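Local coordinates for protein beta-porphyranase A (Bacteroides plebeius, PDB 4AW7) that cleaves the sulfated red-seaweed polysaccharide porphyran at beta-1,4 linkages between D-galactose and L-galactose-6-sulfate, yielding mostly a sulfated disaccharide, at residues Y75-A78 against Y79-H83; S127-Y130 against Y131-E135; H179-P182 against R183-G186; E323-T327 against A328-Y332. All coordinates share one frame; numbering follows the deposited sequence.

Followed from the N terminus, the four contacts come in series; none nests in or crosses another, and each is a local turn of chain. Interaction 1 lies along helix 74-82. Interaction 2 ends helix 120-132, just before strand 136-142. Interaction 3 closes the turn between helix 160-179 and strand 189-195. Interaction 4 closes a turn in the loop between strands 311-316 and 340-342. The first three form a chain of neighbours: Tyr-77 packs on Tyr-130, and Ser-132 O probably accepts a hydrogen bond from Arg-183 NE. Interaction 4 stands apart, about 13 Å from interaction 1 between nearest atoms. Both of these carry residues that bind the glycan.

Interaction 1 (Y75-A78 against Y79-H83); sequences YSYA and YNKTH. With L6S (6-O-sulfo-alpha-L-galactopyranose), chain B.
Two bends, at chi2 (-55°) and chi4 (-58°), fold the Lys-81 chain back over Tyr-77. Tyr-77 CG lies trans to its main-chain nitrogen (chi1 175°), which brings the ring under the ammonium. The pair is an i to i+4 cation-pi contact on helix 74-82, at the substrate-binding side of the catalytic barrel. Lys-81 NZ sits over the ring centre, 3.5 Å from the centroid of Tyr-77, and Lys-81 CE adds a CH-pi contact to the same face. The ammonium is also gripped by oxygens. NZ donates to Tyr-77 O at 3.0 Å. It donates to Asn-80 OD1 at 3.2 Å, in the carbonyl plane and on a lone pair. A third bond of 3.0 Å runs from Lys-81 NZ to sulfate oxygen O1S of the bound 6-O-sulfo-alpha-L-galactopyranose. O2S of the same sulfate lies 2.8 Å from Lys-81 NZ. Lys-81 is an experimentally established substrate-binding residue. With an alanine in its place, the sulfate would probably lose this positive partner and the Tyr-77 face its cation. Asn-80 holds the same sugar more loosely: ND2 donates weakly to O4, and O4 donates weakly to OD1. Trp-72 bonds to it through NE1. Elsewhere on the helix, Tyr-75 OH bonds to Ala-123 O and Ser-76 OG to Glu-107. The sulfate also meets the Tyr-77 ring near its plane, where O3S comes to 3.4 Å from CD2.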
loop_
_atom_site.group_PDB
_atom_site.type_symbol
_atom_site.label_atom_id
_atom_site.label_comp_id
_atom_site.label_asym_id
_atom_site.label_seq_id
_atom_site.Cartn_x
_atom_site.Cartn_y
_atom_site.Cartn_z
ATOM N N TYR A 75 -19.292 -4.473 16.439
ATOM C CA TYR A 75 -20.643 -4.458 15.867
ATOM C C TYR A 75 -21.117 -5.866 15.558
ATOM O O TYR A 75 -22.287 -6.209 15.821
ATOM C CB TYR A 75 -20.726 -3.455 14.687
ATOM C CG TYR A 75 -20.282 -2.120 15.152
ATOM C CD1 TYR A 75 -21.100 -1.355 15.997
ATOM C CD2 TYR A 75 -19.019 -1.632 14.877
ATOM C CE1 TYR A 75 -20.658 -0.180 16.538
ATOM C CE2 TYR A 75 -18.576 -0.444 15.407
ATOM C CZ TYR A 75 -19.393 0.280 16.276
ATOM O OH TYR A 75 -18.892 1.486 16.806
ATOM N N SER A 76 -20.206 -6.727 15.106
ATOM C CA SER A 76 -20.514 -8.142 14.937
ATOM C C SER A 76 -20.686 -8.777 16.350
ATOM O O SER A 76 -21.648 -9.522 16.591
ATOM C CB SER A 76 -19.485 -8.840 13.991
ATOM O OG SER A 76 -18.170 -8.408 14.226
ATOM N N TYR A 77 -19.835 -8.410 17.309
ATOM C CA TYR A 77 -19.998 -8.916 18.682
ATOM C C TYR A 77 -21.355 -8.497 19.270
ATOM O O TYR A 77 -22.088 -9.306 19.834
ATOM C CB TYR A 77 -18.865 -8.376 19.545
ATOM C CG TYR A 77 -18.985 -8.722 21.024
ATOM C CD1 TYR A 77 -19.747 -7.921 21.872
ATOM C CD2 TYR A 77 -18.331 -9.828 21.582
ATOM C CE1 TYR A 77 -19.885 -8.213 23.218
ATOM C CE2 TYR A 77 -18.465 -10.133 22.941
ATOM C CZ TYR A 77 -19.243 -9.312 23.750
ATOM O OH TYR A 77 -19.386 -9.565 25.104
ATOM N N ALA A 78 -21.702 -7.219 19.129
ATOM C CA ALA A 78 -22.945 -6.697 19.713
ATOM C C ALA A 78 -24.160 -7.315 19.064
ATOM O O ALA A 78 -25.103 -7.697 19.773
ATOM C CB ALA A 78 -23.030 -5.175 19.658
ATOM N N TYR A 79 -24.183 -7.401 17.743
ATOM C CA TYR A 79 -25.346 -7.962 17.044
ATOM C C TYR A 79 -25.559 -9.411 17.449
ATOM O O TYR A 79 -26.690 -9.863 17.624
ATOM C CB TYR A 79 -25.243 -7.781 15.523
ATOM C CG TYR A 79 -26.499 -8.248 14.842
ATOM C CD1 TYR A 79 -27.569 -7.363 14.614
ATOM C CD2 TYR A 79 -26.630 -9.558 14.413
ATOM C CE1 TYR A 79 -28.754 -7.823 14.016
ATOM C CE2 TYR A 79 -27.794 -9.998 13.817
ATOM C CZ TYR A 79 -28.844 -9.135 13.617
ATOM O OH TYR A 79 -29.998 -9.621 13.042
ATOM N N ASN A 80 -24.462 -10.125 17.675
ATOM C CA ASN A 80 -24.525 -11.525 18.121
ATOM C C ASN A 80 -25.246 -11.670 19.470
ATOM O O ASN A 80 -25.902 -12.699 19.706
ATOM C CB ASN A 80 -23.107 -12.115 18.150
ATOM C CG ASN A 80 -23.050 -13.530 18.668
ATOM O OD1 ASN A 80 -22.745 -13.731 19.835
ATOM N ND2 ASN A 80 -23.286 -14.494 17.809
ATOM N N LYS A 81 -25.179 -10.629 20.289
ATOM C CA LYS A 81 -25.888 -10.599 21.594
ATOM C C LYS A 81 -27.311 -10.061 21.495
ATOM O O LYS A 81 -28.220 -10.632 22.094
ATOM C CB LYS A 81 -25.137 -9.741 22.608
ATOM C CG LYS A 81 -23.648 -10.082 22.777
ATOM C CD LYS A 81 -23.398 -11.538 23.111
ATOM C CE LYS A 81 -21.899 -11.897 23.060
ATOM N NZ LYS A 81 -21.297 -11.588 21.653
ATOM N N THR A 82 -27.522 -8.948 20.790
ATOM C CA THR A 82 -28.819 -8.247 20.849
ATOM C C THR A 82 -29.725 -8.562 19.669
ATOM O O THR A 82 -30.955 -8.351 19.746
ATOM C CB THR A 82 -28.649 -6.725 20.924
ATOM O OG1 THR A 82 -28.139 -6.253 19.661
ATOM C CG2 THR A 82 -27.698 -6.304 22.031
ATOM N N HIS A 83 -29.126 -9.021 18.576
ATOM C CA HIS A 83 -29.806 -9.274 17.294
ATOM C C HIS A 83 -30.573 -8.052 16.772
ATOM O O HIS A 83 -31.553 -8.180 16.021
ATOM C CB HIS A 83 -30.641 -10.567 17.361
ATOM C CG HIS A 83 -29.800 -11.783 17.645
ATOM N ND1 HIS A 83 -29.035 -12.405 16.677
ATOM C CD2 HIS A 83 -29.562 -12.456 18.798
ATOM C CE1 HIS A 83 -28.395 -13.431 17.213
ATOM N NE2 HIS A 83 -28.699 -13.485 18.497
HETATM O O1S L6S B . -18.853 -13.268 21.480
HETATM O O2S L6S B . -19.777 -12.258 19.452
HETATM O O3S L6S B . -17.330 -12.498 19.710
HETATM C C1 L6S B . -20.430 -16.548 16.477
HETATM C C2 L6S B . -21.396 -17.716 16.793
HETATM C C3 L6S B . -20.891 -18.530 17.984
HETATM C C4 L6S B . -20.677 -17.586 19.189
HETATM C C5 L6S B . -19.697 -16.451 18.798
HETATM C C6 L6S B . -19.536 -15.444 19.910
HETATM O O2 L6S B . -21.518 -18.604 15.670
HETATM O O3 L6S B . -21.838 -19.534 18.339
HETATM O O4 L6S B . -21.958 -17.039 19.600
HETATM O O5 L6S B . -20.151 -15.703 17.596
HETATM O O6 L6S B . -18.623 -14.444 19.473
HETATM S S1 L6S B . -18.668 -13.092 20.010
#

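Interaction 2 (S127-Y130 against Y131-E135); sequences SAEY and YSNSE
The ring of Tyr-130 turns its CD2-CE2 edge to one face of Tyr-131, with CE2 of Tyr-130 3.6 Å from CE1 of Tyr-131. This is a T-shaped stack between sequence neighbours, with planes at 68°. With CG trans to the carbonyl carbon (chi1 -70°), the Asn-133 amide folds back to the helix end. Its ND2 donates to Glu-129 O at 2.9 Å, nearly straight (169°). The bond lies on a carbonyl lone pair and in the amide plane, which fixes the amide's rotation. Asn-133 N binds the same oxygen at 3.2 Å, from above the carbonyl plane. Ala-128 O is likewise gripped twice, by Ser-132 OG at 2.7 Å and by Ser-132 N, from opposite faces of its plane. Ser-134 OG, 2.8 Å from Tyr-130 O, takes up another of the carbonyls left at a helix C terminus. The helix is 120-132 of the beta-alpha-beta unit that runs from strand 104-106 to strand 136-142 in the parallel barrel. In one of two conformers of Glu-129, so less certainly, its carboxylate crosses the Asn-133 amide, and a water bridges OE1 and ND2. Farther out, Asn-133 OD1 accepts from Tyr-94 N. Tyr-131 has a second edge-to-face partner in Phe-141, while the Tyr-130 ring meets Tyr-77 on helix 74-82.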
loop_
_atom_site.group_PDB
_atom_site.type_symbol
_atom_site.label_atom_id
_atom_site.label_comp_id
_atom_site.label_asym_id
_atom_site.label_seq_id
_atom_site.Cartn_x
_atom_site.Cartn_y
_atom_site.Cartn_z
ATOM N N SER A 127 -17.932 1.228 20.677
ATOM C CA SER A 127 -16.610 0.739 20.302
ATOM C C SER A 127 -15.644 0.930 21.452
ATOM O O SER A 127 -14.844 0.042 21.741
ATOM C CB SER A 127 -16.087 1.396 19.021
ATOM O OG SER A 127 -15.791 2.783 19.145
ATOM N N ALA A 128 -15.688 2.100 22.085
ATOM C CA ALA A 128 -14.792 2.383 23.214
ATOM C C ALA A 128 -15.095 1.532 24.427
ATOM O O ALA A 128 -14.184 1.061 25.086
ATOM C CB ALA A 128 -14.762 3.846 23.540
ATOM N N GLU A 129 -16.372 1.274 24.701
ATOM C CA GLU A 129 -16.712 0.425 25.819
ATOM C C GLU A 129 -16.269 -1.044 25.582
ATOM O O GLU A 129 -15.723 -1.693 26.483
ATOM C CB GLU A 129 -18.216 0.586 26.061
ATOM C CG GLU A 129 -18.834 -0.285 27.131
ATOM C CD GLU A 129 -18.477 0.095 28.565
ATOM O OE1 GLU A 129 -17.779 1.098 28.785
ATOM O OE2 GLU A 129 -18.955 -0.628 29.463
ATOM N N TYR A 130 -16.493 -1.553 24.378
ATOM C CA TYR A 130 -16.128 -2.899 24.016
ATOM C C TYR A 130 -14.606 -3.069 24.150
ATOM O O TYR A 130 -14.142 -3.980 24.841
ATOM C CB TYR A 130 -16.542 -3.171 22.549
ATOM C CG TYR A 130 -16.102 -4.518 22.037
ATOM C CD1 TYR A 130 -16.738 -5.679 22.443
ATOM C CD2 TYR A 130 -15.036 -4.639 21.132
ATOM C CE1 TYR A 130 -16.339 -6.911 21.962
ATOM C CE2 TYR A 130 -14.657 -5.861 20.658
ATOM C CZ TYR A 130 -15.298 -6.992 21.074
ATOM O OH TYR A 130 -14.929 -8.238 20.628
ATOM N N TYR A 131 -13.819 -2.194 23.525
ATOM C CA TYR A 131 -12.376 -2.368 23.547
ATOM C C TYR A 131 -11.745 -2.046 24.903
ATOM O O TYR A 131 -10.792 -2.710 25.310
ATOM C CB TYR A 131 -11.733 -1.594 22.395
ATOM C CG TYR A 131 -11.944 -2.231 21.023
ATOM C CD1 TYR A 131 -11.589 -3.544 20.785
ATOM C CD2 TYR A 131 -12.484 -1.502 19.965
ATOM C CE1 TYR A 131 -11.754 -4.119 19.549
ATOM C CE2 TYR A 131 -12.639 -2.070 18.709
ATOM C CZ TYR A 131 -12.296 -3.369 18.505
ATOM O OH TYR A 131 -12.451 -3.946 17.247
ATOM N N SER A 132 -12.239 -1.031 25.608
ATOM C CA SER A 132 -11.625 -0.664 26.892
ATOM C C SER A 132 -11.893 -1.692 27.974
ATOM O O SER A 132 -11.174 -1.696 28.986
ATOM C CB SER A 132 -12.026 0.742 27.317
ATOM O OG SER A 132 -13.368 0.771 27.674
ATOM N N ASN A 133 -12.869 -2.564 27.769
ATOM C CA ASN A 133 -13.133 -3.670 28.666
ATOM C C ASN A 133 -12.644 -5.003 28.129
ATOM O O ASN A 133 -13.154 -6.065 28.467
ATOM C CB ASN A 133 -14.629 -3.721 29.034
ATOM C CG ASN A 133 -15.019 -2.572 29.929
ATOM O OD1 ASN A 133 -14.798 -2.625 31.143
ATOM N ND2 ASN A 133 -15.605 -1.538 29.349
ATOM N N SER A 134 -11.666 -4.940 27.218
ATOM C CA SER A 134 -11.056 -6.129 26.671
ATOM C C SER A 134 -9.614 -6.239 27.142
ATOM O O SER A 134 -8.904 -5.263 27.212
ATOM C CB SER A 134 -11.057 -6.066 25.133
ATOM O OG SER A 134 -12.366 -6.073 24.573
ATOM N N GLU A 135 -9.179 -7.471 27.369
ATOM C CA GLU A 135 -7.788 -7.729 27.724
ATOM C C GLU A 135 -6.837 -7.633 26.544
ATOM O O GLU A 135 -5.647 -7.397 26.740
ATOM C CB GLU A 135 -7.602 -9.091 28.406
ATOM C CG GLU A 135 -7.883 -10.328 27.634
ATOM C CD GLU A 135 -7.851 -11.613 28.479
ATOM O OE1 GLU A 135 -7.733 -11.529 29.731
ATOM O OE2 GLU A 135 -7.955 -12.717 27.867
HETATM O O HOH W 1 -16.388 1.096 31.036
#

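Interaction 3 (H179-P182 against R183-G186); sequences HNNP and RLNG
Asn-185 folds back against His-179 across a tight type I beta turn, with Pro-182 and Arg-183 at its corners. The turn belongs to the loop from helix 160-179 to strand 189-195, one of the alpha-to-beta connections of the barrel. Asn-185 CB comes first. It lies 3.3 Å from His-179 O, the carbonyl near the end of the helix, and also rests near Asn-181 O. From there the side chain extends trans to the main-chain nitrogen (chi1 -169°), and CG sits 3.1 Å from His-179 O. At the tip, ND2 lies 3.5 Å from His-179 CD2. OD1 lies 3.5 Å from His-179 O, acceptor facing acceptor, so no bond forms. The side chains cross at about a right angle, with ring and amide planes 63° apart. ND2 is badly angled to bond to His-179 O, so the amide touches the helix end without a hydrogen bond. The main chain does the holding. Asn-185 N donates to Asn-181 O at 2.9 Å, nearly head-on to the carbonyl, and Leu-184 N reaches the same oxygen at 3.0 Å from above its plane. Asn-181 OD1 accepts a weak bond from Arg-183 N, an Asx turn, and a weaker one from Leu-184 N. The side chains of Asn-181 and Arg-183 run alongside, pointing the same way. Arg-183 NE bonds to Ser-132 O, on helix 120-132, and NH2 to Gly-96 O. Leu-184 packs on Tyr-131 and Ser-132. The His-179 ring is held by Asp-224 at NE2. A water donates to Pro-182 O at 2.7 Å.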
loop_
_atom_site.group_PDB
_atom_site.type_symbol
_atom_site.label_atom_id
_atom_site.label_comp_id
_atom_site.label_asym_id
_atom_site.label_seq_id
_atom_site.Cartn_x
_atom_site.Cartn_y
_atom_site.Cartn_z
ATOM N N HIS A 179 -10.272 7.751 20.997
ATOM C CA HIS A 179 -9.200 8.664 21.395
ATOM C C HIS A 179 -9.467 9.355 22.729
ATOM O O HIS A 179 -8.520 9.718 23.449
ATOM C CB HIS A 179 -8.903 9.690 20.335
ATOM C CG HIS A 179 -8.368 9.087 19.071
ATOM N ND1 HIS A 179 -8.702 9.560 17.817
ATOM C CD2 HIS A 179 -7.545 8.030 18.875
ATOM C CE1 HIS A 179 -8.083 8.826 16.902
ATOM N NE2 HIS A 179 -7.385 7.883 17.512
ATOM N N ASN A 180 -10.732 9.538 23.068
ATOM C CA ASN A 180 -11.083 10.155 24.356
ATOM C C ASN A 180 -11.178 9.156 25.491
ATOM O O ASN A 180 -11.516 9.544 26.615
ATOM C CB ASN A 180 -12.416 10.926 24.232
ATOM C CG ASN A 180 -12.253 12.293 23.598
ATOM O OD1 ASN A 180 -11.213 12.959 23.743
ATOM N ND2 ASN A 180 -13.336 12.776 22.960
ATOM N N ASN A 181 -10.838 7.891 25.253
ATOM C CA ASN A 181 -10.782 6.858 26.285
ATOM C C ASN A 181 -9.296 6.652 26.632
ATOM O O ASN A 181 -8.527 6.144 25.813
ATOM C CB ASN A 181 -11.443 5.552 25.813
ATOM C CG ASN A 181 -11.489 4.514 26.890
ATOM O OD1 ASN A 181 -10.445 4.024 27.347
ATOM N ND2 ASN A 181 -12.687 4.122 27.276
ATOM N N PRO A 182 -8.858 7.051 27.860
ATOM C CA PRO A 182 -7.409 6.968 28.154
ATOM C C PRO A 182 -6.846 5.541 28.184
ATOM O O PRO A 182 -5.635 5.366 28.045
ATOM C CB PRO A 182 -7.273 7.641 29.537
ATOM C CG PRO A 182 -8.675 7.663 30.079
ATOM C CD PRO A 182 -9.603 7.740 28.934
ATOM N N ARG A 183 -7.691 4.538 28.355
ATOM C CA ARG A 183 -7.235 3.145 28.289
ATOM C C ARG A 183 -6.879 2.694 26.871
ATOM O O ARG A 183 -6.104 1.764 26.686
ATOM C CB ARG A 183 -8.251 2.203 28.877
ATOM C CG ARG A 183 -8.276 2.293 30.386
ATOM C CD ARG A 183 -9.380 1.505 30.986
ATOM N NE ARG A 183 -9.475 0.069 30.700
ATOM C CZ ARG A 183 -8.681 -0.872 31.219
ATOM N NH1 ARG A 183 -7.665 -0.553 32.014
ATOM N NH2 ARG A 183 -8.926 -2.133 30.953
ATOM N N LEU A 184 -7.477 3.337 25.870
ATOM C CA LEU A 184 -7.235 2.971 24.452
ATOM C C LEU A 184 -6.372 3.956 23.690
ATOM O O LEU A 184 -5.688 3.562 22.741
ATOM C CB LEU A 184 -8.578 2.889 23.738
ATOM C CG LEU A 184 -9.544 1.873 24.297
ATOM C CD1 LEU A 184 -10.889 1.912 23.568
ATOM C CD2 LEU A 184 -8.972 0.459 24.276
ATOM N N ASN A 185 -6.411 5.237 24.055
ATOM C CA ASN A 185 -5.727 6.287 23.319
ATOM C C ASN A 185 -4.230 5.994 23.318
ATOM O O ASN A 185 -3.621 5.765 24.383
ATOM C CB ASN A 185 -6.017 7.660 23.947
ATOM C CG ASN A 185 -5.556 8.848 23.087
ATOM O OD1 ASN A 185 -5.039 9.840 23.609
ATOM N ND2 ASN A 185 -5.744 8.755 21.784
ATOM N N GLY A 186 -3.636 5.969 22.130
ATOM C CA GLY A 186 -2.229 5.619 21.969
ATOM C C GLY A 186 -1.964 4.144 21.699
ATOM O O GLY A 186 -0.873 3.814 21.211
HETATM O O HOH W 2 -3.967 7.364 27.352
HETATM O O HOH W 3 -3.546 3.936 26.327
#

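Interaction 4 (E323-T327 against A328-Y332); sequences EWHIT and AANNY. With GAL (beta-D-galactopyranose), chain C; L6S (6-O-sulfo-alpha-L-galactopyranose), chain D.
Asn-330 lays its amide over the imidazole of His-325, with ND2 3.4 Å above the ring plane and over its centre. Its CG lies trans to the carbonyl carbon (chi1 -71°), which turns the amide back toward His-325. Amide and ring planes are only 27° apart. The same ND2 donates to His-325 O at 2.9 Å, nearly straight (168°) and within the amide's own plane, which fixes how the amide is turned. Asn-330 N bonds to Thr-327 OG1 at 3.2 Å. Tyr-332 N closes the loop on Thr-327 O at 2.7 Å, and the Tyr-332 ring lays a face over the Thr-327 carbonyl. Ile-326 is the centre of an inverse gamma turn, between strands 311-316 and 340-342 of the catalytic domain. His-325 is held at NE2 by Asp-283 and at ND1 by Thr-333 O. Its CB backs one face of Trp-324, a substrate-binding residue. The opposite indole face carries the bound galactose, with Trp-324 CZ2 3.7 Å from the sugar's C1. Trp-324 NE1 gives a weak 3.0 Å bond to sulfate oxygen O3S of a bound 6-O-sulfo-alpha-L-galactopyranose, which Ser-319 OG and His-47 ND1 also bond. Replacing the tryptophan by an alanine would probably leave the galactose without the indole face and the sulfate without this donor. An apolar face against sugar carbons, with one N-H near a sulfate, is consistent with a subsite that senses both groups.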
loop_
_atom_site.group_PDB
_atom_site.type_symbol
_atom_site.label_atom_id
_atom_site.label_comp_id
_atom_site.label_asym_id
_atom_site.label_seq_id
_atom_site.Cartn_x
_atom_site.Cartn_y
_atom_site.Cartn_z
ATOM N N GLU A 323 -12.159 -21.441 5.704
ATOM C CA GLU A 323 -13.088 -22.592 5.763
ATOM C C GLU A 323 -14.518 -22.178 5.589
ATOM O O GLU A 323 -15.326 -22.988 5.143
ATOM C CB GLU A 323 -12.929 -23.376 7.075
ATOM C CG GLU A 323 -11.565 -23.959 7.210
ATOM C CD GLU A 323 -11.373 -24.856 8.382
ATOM O OE1 GLU A 323 -12.147 -25.812 8.478
ATOM O OE2 GLU A 323 -10.416 -24.604 9.158
ATOM N N TRP A 324 -14.838 -20.951 5.984
ATOM C CA TRP A 324 -16.175 -20.378 5.808
ATOM C C TRP A 324 -16.697 -20.500 4.367
ATOM O O TRP A 324 -17.925 -20.517 4.162
ATOM C CB TRP A 324 -16.189 -18.895 6.272
ATOM C CG TRP A 324 -15.186 -18.051 5.529
ATOM C CD1 TRP A 324 -13.898 -17.788 5.915
ATOM C CD2 TRP A 324 -15.348 -17.453 4.238
ATOM N NE1 TRP A 324 -13.269 -17.050 4.962
ATOM C CE2 TRP A 324 -14.125 -16.808 3.923
ATOM C CE3 TRP A 324 -16.408 -17.370 3.327
ATOM C CZ2 TRP A 324 -13.937 -16.114 2.748
ATOM C CZ3 TRP A 324 -16.220 -16.669 2.156
ATOM C CH2 TRP A 324 -14.981 -16.077 1.853
ATOM N N HIS A 325 -15.811 -20.575 3.378
ATOM C CA HIS A 325 -16.223 -20.625 1.967
ATOM C C HIS A 325 -16.600 -22.036 1.528
ATOM O O HIS A 325 -17.246 -22.220 0.481
ATOM C CB HIS A 325 -15.088 -20.124 1.057
ATOM C CG HIS A 325 -15.484 -19.901 -0.382
ATOM N ND1 HIS A 325 -15.439 -20.887 -1.348
ATOM C CD2 HIS A 325 -15.826 -18.765 -1.031
ATOM C CE1 HIS A 325 -15.778 -20.376 -2.521
ATOM N NE2 HIS A 325 -16.041 -19.093 -2.351
ATOM N N ILE A 326 -16.109 -23.026 2.273
ATOM C CA ILE A 326 -16.112 -24.415 1.802
ATOM C C ILE A 326 -17.450 -25.049 2.212
ATOM O O ILE A 326 -17.559 -25.658 3.265
ATOM C CB ILE A 326 -14.915 -25.217 2.342
ATOM C CG1 ILE A 326 -13.594 -24.506 2.040
ATOM C CG2 ILE A 326 -14.905 -26.621 1.742
ATOM C CD1 ILE A 326 -12.407 -25.131 2.634
ATOM N N THR A 327 -18.456 -24.815 1.393
ATOM C CA THR A 327 -19.830 -25.155 1.751
ATOM C C THR A 327 -20.463 -25.882 0.580
ATOM O O THR A 327 -19.994 -25.798 -0.552
ATOM C CB THR A 327 -20.670 -23.887 2.016
ATOM O OG1 THR A 327 -20.701 -23.107 0.812
ATOM C CG2 THR A 327 -20.123 -23.061 3.205
ATOM N N ALA A 328 -21.585 -26.558 0.858
ATOM C CA ALA A 328 -22.405 -27.162 -0.192
ATOM C C ALA A 328 -22.817 -26.140 -1.233
ATOM O O ALA A 328 -22.725 -26.413 -2.438
ATOM C CB ALA A 328 -23.653 -27.840 0.421
ATOM N N ALA A 329 -23.225 -24.947 -0.781
ATOM C CA ALA A 329 -23.656 -23.883 -1.689
ATOM C C ALA A 329 -22.547 -23.425 -2.657
ATOM O O ALA A 329 -22.821 -22.959 -3.752
ATOM C CB ALA A 329 -24.222 -22.698 -0.896
ATOM N N ASN A 330 -21.289 -23.571 -2.249
ATOM C CA ASN A 330 -20.154 -23.265 -3.114
ATOM C C ASN A 330 -19.498 -24.504 -3.732
ATOM O O ASN A 330 -18.372 -24.455 -4.248
ATOM C CB ASN A 330 -19.110 -22.461 -2.305
ATOM C CG ASN A 330 -19.575 -21.047 -1.990
ATOM O OD1 ASN A 330 -20.388 -20.461 -2.737
ATOM N ND2 ASN A 330 -19.018 -20.456 -0.924
ATOM N N ASN A 331 -20.222 -25.630 -3.702
ATOM C CA ASN A 331 -19.721 -26.879 -4.253
ATOM C C ASN A 331 -18.395 -27.268 -3.599
ATOM O O ASN A 331 -17.531 -27.879 -4.234
ATOM C CB ASN A 331 -19.545 -26.789 -5.786
ATOM C CG ASN A 331 -20.863 -26.607 -6.540
ATOM O OD1 ASN A 331 -21.931 -27.027 -6.078
ATOM N ND2 ASN A 331 -20.788 -25.984 -7.717
ATOM N N TYR A 332 -18.242 -26.885 -2.334
ATOM C CA TYR A 332 -17.040 -27.212 -1.530
ATOM C C TYR A 332 -15.721 -26.652 -2.088
ATOM O O TYR A 332 -14.640 -27.152 -1.768
ATOM C CB TYR A 332 -16.929 -28.729 -1.314
ATOM C CG TYR A 332 -18.147 -29.291 -0.634
ATOM C CD1 TYR A 332 -18.349 -29.118 0.739
ATOM C CD2 TYR A 332 -19.128 -29.941 -1.370
ATOM C CE1 TYR A 332 -19.484 -29.627 1.373
ATOM C CE2 TYR A 332 -20.265 -30.445 -0.753
ATOM C CZ TYR A 332 -20.437 -30.291 0.614
ATOM O OH TYR A 332 -21.575 -30.809 1.212
HETATM C C1 GAL C . -14.768 -12.965 4.537
HETATM C C2 GAL C . -14.430 -12.909 6.014
HETATM C C3 GAL C . -15.075 -14.136 6.658
HETATM C C4 GAL C . -16.596 -14.133 6.440
HETATM C C5 GAL C . -16.821 -14.017 4.937
HETATM C C6 GAL C . -18.293 -13.965 4.596
HETATM O O2 GAL C . -13.022 -12.857 6.254
HETATM O O3 GAL C . -14.747 -14.074 8.029
HETATM O O4 GAL C . -17.210 -13.024 7.113
HETATM O O5 GAL C . -16.169 -12.850 4.423
HETATM O O6 GAL C . -18.438 -13.843 3.204
HETATM O O1S L6S D . -9.572 -13.421 4.271
HETATM O O2S L6S D . -10.255 -15.347 2.906
HETATM O O3S L6S D . -11.630 -14.565 4.786
HETATM C C1 L6S D . -13.468 -9.099 1.834
HETATM C C2 L6S D . -14.875 -9.502 2.216
HETATM C C3 L6S D . -15.114 -10.964 1.811
HETATM C C4 L6S D . -14.043 -11.869 2.529
HETATM C C5 L6S D . -12.650 -11.347 2.157
HETATM C C6 L6S D . -11.597 -11.965 3.104
HETATM O O2 L6S D . -15.853 -8.610 1.643
HETATM O O3 L6S D . -16.441 -11.401 2.141
HETATM O O4 L6S D . -14.265 -11.779 3.946
HETATM O O5 L6S D . -12.474 -9.941 2.365
HETATM O O6 L6S D . -11.418 -13.327 2.744
HETATM S S1 L6S D . -10.645 -14.211 3.725
#